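Local coordinates for protein DNA polymerase sliding clamp (Archaeoglobus fulgidus, PDB 1RWZ) that encircles DNA as a homotrimeric ring, probably acting as a moving platform that tethers the polymerase and other DNA-processing proteins during replication, at residues Ser36-Pro41 with Ala45-Asp50; Ser95-Lys100 with Tyr106-Ile111; Ile163-Lys166 with Ser171-Phe174. One frame throughout, in Å; residues are numbered along the deposited sequence.

Overall arrangement
Read from the N terminus, each interaction joins the two strands of a beta hairpin and closes its own short loop. They follow in series: none nests within or crosses another. Interaction 1 comes first, close to the middle of the chain, where strand 45-52 pairs with 232-238 and the N-terminal half meets the C-terminal half. Interaction 2 ends on the outermost strand of its five-stranded sheet, and interaction 3 on the outermost strand 170-176 of a second sheet. The centres of interactions 2 and 3 lie about 46 Å apart on opposite sides of the chain's centre, and both edges pair with neighbouring subunits, which closes the trimeric ring.

Interaction 1: Ser36-Pro41 with Ala45-Asp50; sequences SRAVDP and AMVIVD
Val-39 and Met-46 meet at the turn end of an antiparallel beta hairpin in the sheet that runs through both halves of the PCNA subunit. Met-46 sends CG anti to its own N (chi1 180°) and turns at chi3, which brings CE to 3.3 Å from Val-39 CG2. That is tighter than an ordinary carbon contact, so the exact place of the methyl is doubtful. On the same face Arg-37 pairs with Ile-48, but its chain leads away: NE goes to His-35 and NH1 to the carbonyl of Pro-120, in a loop that also covers Val-39.

The other face carries Ser-36, Ala-38, Val-47 and Val-49. Here the CG1 methyl of Val-47 lies 4.2 Å from Ala-38 CB, while helix 8-19 packs against Ser-36 and Val-49. Ser-36 OG is satisfied by the carbonyl of Arg-26, on the preceding strand.

Between the faces, two antiparallel hydrogen-bonded pairs fix the register. Val-49 N reaches Ser-36 O at 2.7 Å, and Val-47 N reaches Ala-38 O at 2.8 Å; each carbonyl partner gives its own N-H back. Farther out, strand 232-238 bonds to the other side of 45-50 through Met-46, Ile-48 and Asp-50, so this hairpin borders the junction of the two domains.

The pairing outlasts strand 33-39 by one residue, Asp-40, whose N bonds to Ala-45 O at 3.0 Å. Its carboxylate is held on both oxygens: OD1 bonds to Tyr-197 OH from helix 195-201, which also packs on Ala-45, and OD2 bonds to Val-44 N. Finally, Ala-45 N points almost straight at Asp-40 OD2, 3.1 Å away with 173° at the hydrogen, coming from well above the carboxylate plane.

Interaction 2: Ser95-Lys100 with Tyr106-Ile111; sequences STLKVK and YKVALI
Ser-95 O is gripped twice where the two strands part. Leu-110 N donates to it at 2.7 Å, straight at the hydrogen (172°) but from above the carbonyl plane, and a water donates to it as well. The same water donates to Leu-110 O, bridging the two residues. The Leu-110 side chain leans against 95-100, its CD2 3.7 Å from Leu-97 CB.

Beyond this closure the hairpin is regular and antiparallel, with Leu-97 bonded both ways to Val-108 and Val-99 both ways to Tyr-106. Their side chains share the buried face. Leu-97 CB lies 3.8 Å from Val-108 CG1, and Val-99 CG2 meets the edge of the Tyr-106 ring, in its plane, 3.8 Å from CD2. Helix 71-78 covers this row through Ile-74, which meets Leu-97, and through Arg-73 and Ile-77 on the tyrosine.

Opposite, Lys-98 and Lys-107 run extended side by side, their CE atoms 3.8 Å apart and their NZ atoms 4.7 Å apart. Lys-98 NZ has a long, weak ion pair with Glu-92, which may ease the crowding of like charge. The second subunit supplies Asp-170, which bonds to Tyr-106 OH. With mainly apolar side chains on the helix-covered face and strand 104-109 using its other edge to pair with that subunit, the sheet continues across the ring's interface.

Interaction 3: Ile163-Lys166 with Ser171-Phe174; sequences IEAK and SIVF
The Phe-174 ring takes Ile-163 obliquely at its CD2 atom: CD1 and CG1 of the isoleucine both come to 3.9 Å from CD2. This is the end away from the turn of an antiparallel beta hairpin in the C-terminal half of the PCNA fold. Phe-174 swings its ring carbon CG anti to the backbone N (chi1 163°), which takes the ring across the Ile-163 side chain at a slant. Around it, helix 135-146 adds Glu-137 and Ala-141, and Ser-103 of the third subunit touches it too. Ile-163 rests in turn on Phe-138 of the helix and on Phe-154 of strand 151-157.

The flat carboxylate of Glu-164 belongs to the other face. Its chain continues extended beyond CG and ends in a long, weak ion pair with Arg-155. Along the way its CG lies 4.2 Å from Val-173 CG2, a loose contact. Next on this face, Lys-166 CG stands 4.2 Å from Ser-171 CB, equally loose.

Two hydrogen-bonded pairs hold the strands, whose directions are 179° apart. Phe-174 N gives to Ile-163 O at 2.8 Å, and Ile-172 N gives to Ala-165 O at 2.9 Å, with the return bonds of similar length. Strand 160-166 is held on its other side by 151-157, where Glu-164 pairs with Ile-153. Ser-171 to Phe-174, by contrast, form the sheet's edge within the chain and pair with an antiparallel strand of the third subunit, so the sheet runs on through the interface between protomers.

Back on the face of Phe-174, Ile-172 touches Ala-144 of helix 135-146, while its branch methyl meets the partner strand, CG2 lying 3.6 Å from Ala-165 CB.

Interaction 1: Ser36-Pro41 with Ala45-Asp50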
ATOM      1  N   SER A  36      22.982  13.952 -18.661  1.00 16.86           N
ATOM      2  CA  SER A  36      21.739  14.094 -19.416  1.00 17.62           C
ATOM      3  C   SER A  36      20.983  15.319 -18.920  1.00 18.44           C
ATOM      4  O   SER A  36      20.888  15.555 -17.718  1.00 18.27           O
ATOM      5  CB  SER A  36      20.857  12.850 -19.267  1.00 17.83           C
ATOM      6  OG  SER A  36      19.714  12.938 -20.109  1.00 18.44           O
ATOM      7  N   ARG A  37      20.449  16.103 -19.850  1.00 18.79           N
ATOM      8  CA  ARG A  37      19.708  17.303 -19.487  1.00 19.78           C
ATOM      9  C   ARG A  37      18.486  17.411 -20.390  1.00 19.51           C
ATOM     10  O   ARG A  37      18.529  16.989 -21.549  1.00 19.54           O
ATOM     11  CB  ARG A  37      20.592  18.539 -19.654  1.00 22.67           C
ATOM     12  CG  ARG A  37      20.920  18.844 -21.104  1.00 26.00           C
ATOM     13  CD  ARG A  37      21.868  20.017 -21.252  1.00 29.60           C
ATOM     14  NE  ARG A  37      23.241  19.663 -20.912  1.00 32.67           N
ATOM     15  CZ  ARG A  37      24.291  20.416 -21.215  1.00 33.76           C
ATOM     16  NH1 ARG A  37      24.115  21.557 -21.867  1.00 34.81           N
ATOM     17  NH2 ARG A  37      25.511  20.032 -20.867  1.00 34.81           N
ATOM     18  N   ALA A  38      17.402  17.966 -19.858  1.00 18.46           N
ATOM     19  CA  ALA A  38      16.170  18.113 -20.622  1.00 19.16           C
ATOM     20  C   ALA A  38      15.223  19.130 -19.996  1.00 19.47           C
ATOM     21  O   ALA A  38      15.236  19.348 -18.788  1.00 17.95           O
ATOM     22  CB  ALA A  38      15.465  16.761 -20.738  1.00 18.41           C
ATOM     23  N   VAL A  39      14.398  19.749 -20.835  1.00 19.72           N
ATOM     24  CA  VAL A  39      13.420  20.729 -20.383  1.00 20.58           C
ATOM     25  C   VAL A  39      12.042  20.151 -20.681  1.00 20.61           C
ATOM     26  O   VAL A  39      11.870  19.460 -21.686  1.00 21.74           O
ATOM     27  CB  VAL A  39      13.582  22.064 -21.138  1.00 21.35           C
ATOM     28  CG1 VAL A  39      12.598  23.084 -20.604  1.00 22.26           C
ATOM     29  CG2 VAL A  39      15.001  22.562 -20.990  1.00 23.39           C
ATOM     30  N   ASP A  40      11.064  20.418 -19.823  1.00 21.01           N
ATOM     31  CA  ASP A  40       9.733  19.870 -20.053  1.00 22.34           C
ATOM     32  C   ASP A  40       9.013  20.584 -21.193  1.00 23.85           C
ATOM     33  O   ASP A  40       9.468  21.627 -21.666  1.00 23.06           O
ATOM     34  CB  ASP A  40       8.891  19.896 -18.767  1.00 22.31           C
ATOM     35  CG  ASP A  40       8.360  21.274 -18.421  1.00 21.83           C
ATOM     36  OD1 ASP A  40       7.293  21.328 -17.779  1.00 24.17           O
ATOM     37  OD2 ASP A  40       9.001  22.288 -18.768  1.00 22.00           O
ATOM     38  N   PRO A  41       7.893  20.008 -21.669  1.00 25.35           N
ATOM     39  CA  PRO A  41       7.104  20.584 -22.766  1.00 26.54           C
ATOM     40  C   PRO A  41       6.698  22.040 -22.549  1.00 26.69           C
ATOM     41  O   PRO A  41       6.746  22.847 -23.477  1.00 28.11           O
ATOM     42  CB  PRO A  41       5.898  19.652 -22.845  1.00 26.64           C
ATOM     43  CG  PRO A  41       6.482  18.327 -22.452  1.00 27.34           C
ATOM     44  CD  PRO A  41       7.340  18.704 -21.260  1.00 25.94           C
ATOM     45  N   ALA A  45      10.327  23.840 -16.379  1.00 18.72           N
ATOM     46  CA  ALA A  45      11.342  23.159 -15.577  1.00 18.63           C
ATOM     47  C   ALA A  45      12.373  22.431 -16.425  1.00 18.42           C
ATOM     48  O   ALA A  45      12.085  21.994 -17.543  1.00 19.98           O
ATOM     49  CB  ALA A  45      10.663  22.178 -14.631  1.00 19.21           C
ATOM     50  N   MET A  46      13.579  22.302 -15.882  1.00 17.06           N
ATOM     51  CA  MET A  46      14.671  21.616 -16.551  1.00 17.66           C
ATOM     52  C   MET A  46      15.284  20.638 -15.551  1.00 16.37           C
ATOM     53  O   MET A  46      15.204  20.853 -14.342  1.00 14.86           O
ATOM     54  CB  MET A  46      15.736  22.628 -16.996  1.00 20.49           C
ATOM     55  CG  MET A  46      16.945  22.026 -17.718  1.00 25.07           C
ATOM     56  SD  MET A  46      18.264  23.239 -18.068  1.00 30.40           S
ATOM     57  CE  MET A  46      17.713  23.932 -19.610  1.00 30.46           C
ATOM     58  N   VAL A  47      15.871  19.563 -16.060  1.00 15.69           N
ATOM     59  CA  VAL A  47      16.531  18.583 -15.201  1.00 15.52           C
ATOM     60  C   VAL A  47      17.926  18.335 -15.766  1.00 15.39           C
ATOM     61  O   VAL A  47      18.114  18.248 -16.981  1.00 15.68           O
ATOM     62  CB  VAL A  47      15.737  17.247 -15.123  1.00 15.64           C
ATOM     63  CG1 VAL A  47      15.643  16.596 -16.496  1.00 16.71           C
ATOM     64  CG2 VAL A  47      16.410  16.304 -14.111  1.00 15.54           C
ATOM     65  N   ILE A  48      18.910  18.258 -14.879  1.00 14.81           N
ATOM     66  CA  ILE A  48      20.285  18.028 -15.283  1.00 15.25           C
ATOM     67  C   ILE A  48      20.781  16.882 -14.414  1.00 15.25           C
ATOM     68  O   ILE A  48      20.821  17.010 -13.192  1.00 14.37           O
ATOM     69  CB  ILE A  48      21.165  19.257 -15.015  1.00 16.27           C
ATOM     70  CG1 ILE A  48      20.550  20.502 -15.670  1.00 17.43           C
ATOM     71  CG2 ILE A  48      22.571  19.003 -15.544  1.00 16.63           C
ATOM     72  CD1 ILE A  48      21.166  21.814 -15.194  1.00 19.81           C
ATOM     73  N   VAL A  49      21.141  15.774 -15.051  1.00 14.85           N
ATOM     74  CA  VAL A  49      21.617  14.590 -14.345  1.00 15.13           C
ATOM     75  C   VAL A  49      23.090  14.320 -14.615  1.00 15.07           C
ATOM     76  O   VAL A  49      23.542  14.336 -15.759  1.00 15.18           O
ATOM     77  CB  VAL A  49      20.824  13.324 -14.765  1.00 15.25           C
ATOM     78  CG1 VAL A  49      21.430  12.085 -14.108  1.00 17.28           C
ATOM     79  CG2 VAL A  49      19.362  13.461 -14.373  1.00 16.58           C
ATOM     80  N   ASP A  50      23.835  14.070 -13.545  1.00 15.32           N
ATOM     81  CA  ASP A  50      25.246  13.755 -13.653  1.00 15.92           C
ATOM     82  C   ASP A  50      25.578  12.577 -12.750  1.00 15.66           C
ATOM     83  O   ASP A  50      25.311  12.618 -11.550  1.00 16.36           O
ATOM     84  CB  ASP A  50      26.117  14.950 -13.242  1.00 16.99           C
ATOM     85  CG  ASP A  50      26.187  16.024 -14.314  1.00 18.56           C
ATOM     86  OD1 ASP A  50      25.577  17.097 -14.129  1.00 20.15           O
ATOM     87  OD2 ASP A  50      26.853  15.788 -15.346  1.00 19.84           O
TER

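Interaction 2: Ser95-Lys100 with Tyr106-Ile111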
ATOM      1  N   SER A  95      22.184   1.360 -32.575  1.00 35.79           N
ATOM      2  CA  SER A  95      20.740   1.172 -32.644  1.00 32.92           C
ATOM      3  C   SER A  95      20.127   0.372 -31.500  1.00 29.90           C
ATOM      4  O   SER A  95      18.911   0.385 -31.330  1.00 28.93           O
ATOM      5  CB  SER A  95      20.370   0.499 -33.967  1.00 34.07           C
ATOM      6  OG  SER A  95      20.948  -0.792 -34.052  1.00 36.00           O
ATOM      7  N   THR A  96      20.953  -0.312 -30.714  1.00 27.17           N
ATOM      8  CA  THR A  96      20.425  -1.125 -29.623  1.00 24.35           C
ATOM      9  C   THR A  96      21.086  -0.947 -28.257  1.00 22.41           C
ATOM     10  O   THR A  96      22.309  -0.898 -28.149  1.00 21.37           O
ATOM     11  CB  THR A  96      20.514  -2.621 -29.967  1.00 25.67           C
ATOM     12  OG1 THR A  96      19.879  -2.861 -31.228  1.00 26.82           O
ATOM     13  CG2 THR A  96      19.834  -3.455 -28.891  1.00 25.01           C
ATOM     14  N   LEU A  97      20.254  -0.870 -27.226  1.00 20.31           N
ATOM     15  CA  LEU A  97      20.715  -0.756 -25.847  1.00 19.73           C
ATOM     16  C   LEU A  97      20.326  -2.044 -25.134  1.00 19.45           C
ATOM     17  O   LEU A  97      19.160  -2.444 -25.164  1.00 19.57           O
ATOM     18  CB  LEU A  97      20.041   0.420 -25.137  1.00 18.45           C
ATOM     19  CG  LEU A  97      20.209   0.486 -23.612  1.00 18.99           C
ATOM     20  CD1 LEU A  97      21.673   0.720 -23.254  1.00 17.94           C
ATOM     21  CD2 LEU A  97      19.343   1.604 -23.054  1.00 18.87           C
ATOM     22  N   LYS A  98      21.299  -2.698 -24.512  1.00 19.35           N
ATOM     23  CA  LYS A  98      21.029  -3.923 -23.769  1.00 20.14           C
ATOM     24  C   LYS A  98      21.016  -3.577 -22.288  1.00 19.80           C
ATOM     25  O   LYS A  98      21.888  -2.852 -21.805  1.00 18.61           O
ATOM     26  CB  LYS A  98      22.106  -4.976 -24.032  1.00 22.17           C
ATOM     27  CG  LYS A  98      22.134  -5.521 -25.448  1.00 25.03           C
ATOM     28  CD  LYS A  98      23.168  -6.634 -25.574  1.00 27.17           C
ATOM     29  CE  LYS A  98      23.221  -7.189 -26.985  1.00 29.33           C
ATOM     30  NZ  LYS A  98      24.256  -8.259 -27.114  1.00 30.55           N
ATOM     31  N   VAL A  99      20.014  -4.081 -21.578  1.00 18.46           N
ATOM     32  CA  VAL A  99      19.885  -3.840 -20.148  1.00 18.57           C
ATOM     33  C   VAL A  99      19.838  -5.213 -19.496  1.00 18.86           C
ATOM     34  O   VAL A  99      18.886  -5.965 -19.692  1.00 18.93           O
ATOM     35  CB  VAL A  99      18.588  -3.076 -19.823  1.00 18.61           C
ATOM     36  CG1 VAL A  99      18.500  -2.804 -18.326  1.00 18.31           C
ATOM     37  CG2 VAL A  99      18.549  -1.776 -20.607  1.00 18.27           C
ATOM     38  N   LYS A 100      20.872  -5.542 -18.731  1.00 19.06           N
ATOM     39  CA  LYS A 100      20.931  -6.847 -18.089  1.00 19.49           C
ATOM     40  C   LYS A 100      20.911  -6.775 -16.571  1.00 19.78           C
ATOM     41  O   LYS A 100      21.622  -5.976 -15.966  1.00 18.89           O
ATOM     42  CB  LYS A 100      22.184  -7.594 -18.538  1.00 21.49           C
ATOM     43  CG  LYS A 100      22.313  -7.744 -20.042  1.00 23.79           C
ATOM     44  CD  LYS A 100      23.310  -8.833 -20.401  1.00 27.62           C
ATOM     45  CE  LYS A 100      24.687  -8.541 -19.855  1.00 28.77           C
ATOM     46  NZ  LYS A 100      25.612  -9.684 -20.095  1.00 31.31           N
ATOM     47  N   TYR A 106      17.235  -7.284 -21.500  1.00 22.73           N
ATOM     48  CA  TYR A 106      16.266  -6.472 -22.226  1.00 23.49           C
ATOM     49  C   TYR A 106      17.015  -5.759 -23.347  1.00 23.76           C
ATOM     50  O   TYR A 106      18.131  -5.279 -23.147  1.00 22.50           O
ATOM     51  CB  TYR A 106      15.641  -5.446 -21.269  1.00 25.06           C
ATOM     52  CG  TYR A 106      14.781  -4.381 -21.922  1.00 27.37           C
ATOM     53  CD1 TYR A 106      13.564  -4.705 -22.522  1.00 28.04           C
ATOM     54  CD2 TYR A 106      15.179  -3.039 -21.921  1.00 27.99           C
ATOM     55  CE1 TYR A 106      12.760  -3.721 -23.105  1.00 28.95           C
ATOM     56  CE2 TYR A 106      14.383  -2.047 -22.501  1.00 28.98           C
ATOM     57  CZ  TYR A 106      13.175  -2.395 -23.089  1.00 29.00           C
ATOM     58  OH  TYR A 106      12.375  -1.422 -23.646  1.00 29.91           O
ATOM     59  N   LYS A 107      16.418  -5.721 -24.534  1.00 24.11           N
ATOM     60  CA  LYS A 107      17.029  -5.039 -25.672  1.00 24.64           C
ATOM     61  C   LYS A 107      16.022  -4.017 -26.166  1.00 24.12           C
ATOM     62  O   LYS A 107      14.879  -4.364 -26.453  1.00 23.11           O
ATOM     63  CB  LYS A 107      17.329  -6.011 -26.815  1.00 26.16           C
ATOM     64  CG  LYS A 107      18.467  -6.983 -26.575  1.00 28.98           C
ATOM     65  CD  LYS A 107      18.679  -7.837 -27.817  1.00 31.06           C
ATOM     66  CE  LYS A 107      19.880  -8.754 -27.672  1.00 32.83           C
ATOM     67  NZ  LYS A 107      20.078  -9.588 -28.893  1.00 34.05           N
ATOM     68  N   VAL A 108      16.428  -2.756 -26.248  1.00 23.51           N
ATOM     69  CA  VAL A 108      15.516  -1.734 -26.732  1.00 23.82           C
ATOM     70  C   VAL A 108      16.171  -0.951 -27.852  1.00 23.98           C
ATOM     71  O   VAL A 108      17.372  -0.681 -27.820  1.00 23.10           O
ATOM     72  CB  VAL A 108      15.078  -0.759 -25.609  1.00 24.72           C
ATOM     73  CG1 VAL A 108      16.275  -0.015 -25.057  1.00 24.09           C
ATOM     74  CG2 VAL A 108      14.041   0.221 -26.152  1.00 25.55           C
ATOM     75  N   ALA A 109      15.377  -0.610 -28.860  1.00 24.11           N
ATOM     76  CA  ALA A 109      15.887   0.149 -29.985  1.00 24.62           C
ATOM     77  C   ALA A 109      16.163   1.573 -29.530  1.00 24.48           C
ATOM     78  O   ALA A 109      15.343   2.187 -28.847  1.00 24.67           O
ATOM     79  CB  ALA A 109      14.872   0.148 -31.123  1.00 24.43           C
ATOM     80  N   LEU A 110      17.329   2.087 -29.895  1.00 25.17           N
ATOM     81  CA  LEU A 110      17.697   3.447 -29.539  1.00 26.20           C
ATOM     82  C   LEU A 110      17.035   4.413 -30.514  1.00 27.20           C
ATOM     83  O   LEU A 110      16.582   4.012 -31.590  1.00 27.00           O
ATOM     84  CB  LEU A 110      19.217   3.608 -29.584  1.00 26.01           C
ATOM     85  CG  LEU A 110      19.961   2.863 -28.471  1.00 26.18           C
ATOM     86  CD1 LEU A 110      21.461   2.951 -28.699  1.00 27.03           C
ATOM     87  CD2 LEU A 110      19.583   3.466 -27.125  1.00 26.19           C
ATOM     88  N   ILE A 111      16.970   5.679 -30.125  1.00 28.19           N
ATOM     89  CA  ILE A 111      16.366   6.714 -30.954  1.00 29.46           C
ATOM     90  C   ILE A 111      17.473   7.579 -31.539  1.00 30.23           C
ATOM     91  O   ILE A 111      18.488   7.819 -30.889  1.00 29.45           O
ATOM     92  CB  ILE A 111      15.441   7.624 -30.123  1.00 29.16           C
ATOM     93  CG1 ILE A 111      14.347   6.791 -29.458  1.00 29.64           C
ATOM     94  CG2 ILE A 111      14.823   8.699 -31.009  1.00 30.41           C
ATOM     95  CD1 ILE A 111      13.489   7.585 -28.501  1.00 29.60           C
TER
HETATM   96  O   HOH W   1      17.699   1.948 -33.341  1.00 50.09           O

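Interaction 3: Ile163-Lys166 with Ser171-Phe174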
ATOM      1  N   ILE A 163       9.818  28.847   3.741  1.00 17.05           N
ATOM      2  CA  ILE A 163       8.971  28.426   2.631  1.00 17.39           C
ATOM      3  C   ILE A 163       7.581  28.774   3.153  1.00 18.35           C
ATOM      4  O   ILE A 163       7.154  28.249   4.184  1.00 18.08           O
ATOM      5  CB  ILE A 163       9.058  26.910   2.361  1.00 16.95           C
ATOM      6  CG1 ILE A 163      10.451  26.549   1.827  1.00 16.73           C
ATOM      7  CG2 ILE A 163       7.996  26.503   1.333  1.00 17.44           C
ATOM      8  CD1 ILE A 163      10.650  25.060   1.592  1.00 17.07           C
ATOM      9  N   GLU A 164       6.885  29.669   2.460  1.00 18.98           N
ATOM     10  CA  GLU A 164       5.569  30.105   2.912  1.00 20.48           C
ATOM     11  C   GLU A 164       4.464  29.894   1.888  1.00 20.55           C
ATOM     12  O   GLU A 164       4.673  30.062   0.688  1.00 18.82           O
ATOM     13  CB  GLU A 164       5.619  31.592   3.279  1.00 23.18           C
ATOM     14  CG  GLU A 164       6.895  32.005   3.994  1.00 27.83           C
ATOM     15  CD  GLU A 164       6.950  33.490   4.303  1.00 30.28           C
ATOM     16  OE1 GLU A 164       6.552  34.302   3.437  1.00 31.90           O
ATOM     17  OE2 GLU A 164       7.408  33.848   5.408  1.00 32.49           O
ATOM     18  N   ALA A 165       3.284  29.529   2.380  1.00 20.93           N
ATOM     19  CA  ALA A 165       2.127  29.314   1.522  1.00 21.73           C
ATOM     20  C   ALA A 165       0.920  29.943   2.206  1.00 22.62           C
ATOM     21  O   ALA A 165       0.747  29.820   3.422  1.00 21.28           O
ATOM     22  CB  ALA A 165       1.896  27.823   1.299  1.00 21.88           C
ATOM     23  N   LYS A 166       0.089  30.627   1.428  1.00 23.47           N
ATOM     24  CA  LYS A 166      -1.091  31.275   1.985  1.00 24.73           C
ATOM     25  C   LYS A 166      -2.352  30.877   1.243  1.00 24.68           C
ATOM     26  O   LYS A 166      -2.362  30.791   0.018  1.00 23.89           O
ATOM     27  CB  LYS A 166      -0.933  32.796   1.936  1.00 26.94           C
ATOM     28  CG  LYS A 166       0.245  33.324   2.734  1.00 30.54           C
ATOM     29  CD  LYS A 166       0.313  34.842   2.669  1.00 33.38           C
ATOM     30  CE  LYS A 166       1.440  35.383   3.537  1.00 35.16           C
ATOM     31  NZ  LYS A 166       1.253  35.017   4.972  1.00 36.91           N
ATOM     32  N   SER A 171      -2.684  29.467   6.481  1.00 23.46           N
ATOM     33  CA  SER A 171      -1.353  29.681   5.936  1.00 23.00           C
ATOM     34  C   SER A 171      -0.372  28.750   6.618  1.00 23.15           C
ATOM     35  O   SER A 171      -0.656  28.187   7.678  1.00 21.71           O
ATOM     36  CB  SER A 171      -0.913  31.125   6.159  1.00 22.61           C
ATOM     37  OG  SER A 171      -0.813  31.415   7.544  1.00 23.67           O
ATOM     38  N   ILE A 172       0.794  28.598   6.010  1.00 23.09           N
ATOM     39  CA  ILE A 172       1.804  27.730   6.579  1.00 23.64           C
ATOM     40  C   ILE A 172       3.184  28.303   6.312  1.00 23.61           C
ATOM     41  O   ILE A 172       3.453  28.841   5.233  1.00 23.35           O
ATOM     42  CB  ILE A 172       1.680  26.308   5.996  1.00 24.69           C
ATOM     43  CG1 ILE A 172       2.515  25.331   6.817  1.00 25.82           C
ATOM     44  CG2 ILE A 172       2.129  26.289   4.539  1.00 25.87           C
ATOM     45  CD1 ILE A 172       2.120  23.885   6.591  1.00 27.00           C
ATOM     46  N   VAL A 173       4.048  28.218   7.316  1.00 22.43           N
ATOM     47  CA  VAL A 173       5.406  28.719   7.193  1.00 21.71           C
ATOM     48  C   VAL A 173       6.381  27.671   7.704  1.00 21.16           C
ATOM     49  O   VAL A 173       6.245  27.186   8.829  1.00 20.46           O
ATOM     50  CB  VAL A 173       5.624  30.007   8.017  1.00 22.32           C
ATOM     51  CG1 VAL A 173       7.094  30.422   7.961  1.00 22.93           C
ATOM     52  CG2 VAL A 173       4.735  31.126   7.490  1.00 23.75           C
ATOM     53  N   PHE A 174       7.333  27.310   6.853  1.00 19.95           N
ATOM     54  CA  PHE A 174       8.385  26.363   7.197  1.00 19.34           C
ATOM     55  C   PHE A 174       9.585  27.280   7.375  1.00 19.61           C
ATOM     56  O   PHE A 174       9.853  28.120   6.517  1.00 17.58           O
ATOM     57  CB  PHE A 174       8.640  25.392   6.043  1.00 19.84           C
ATOM     58  CG  PHE A 174       9.955  24.666   6.141  1.00 20.27           C
ATOM     59  CD1 PHE A 174      10.091  23.540   6.948  1.00 20.96           C
ATOM     60  CD2 PHE A 174      11.066  25.129   5.442  1.00 20.72           C
ATOM     61  CE1 PHE A 174      11.319  22.884   7.055  1.00 21.39           C
ATOM     62  CE2 PHE A 174      12.300  24.483   5.544  1.00 21.42           C
ATOM     63  CZ  PHE A 174      12.424  23.358   6.352  1.00 20.69           C
TER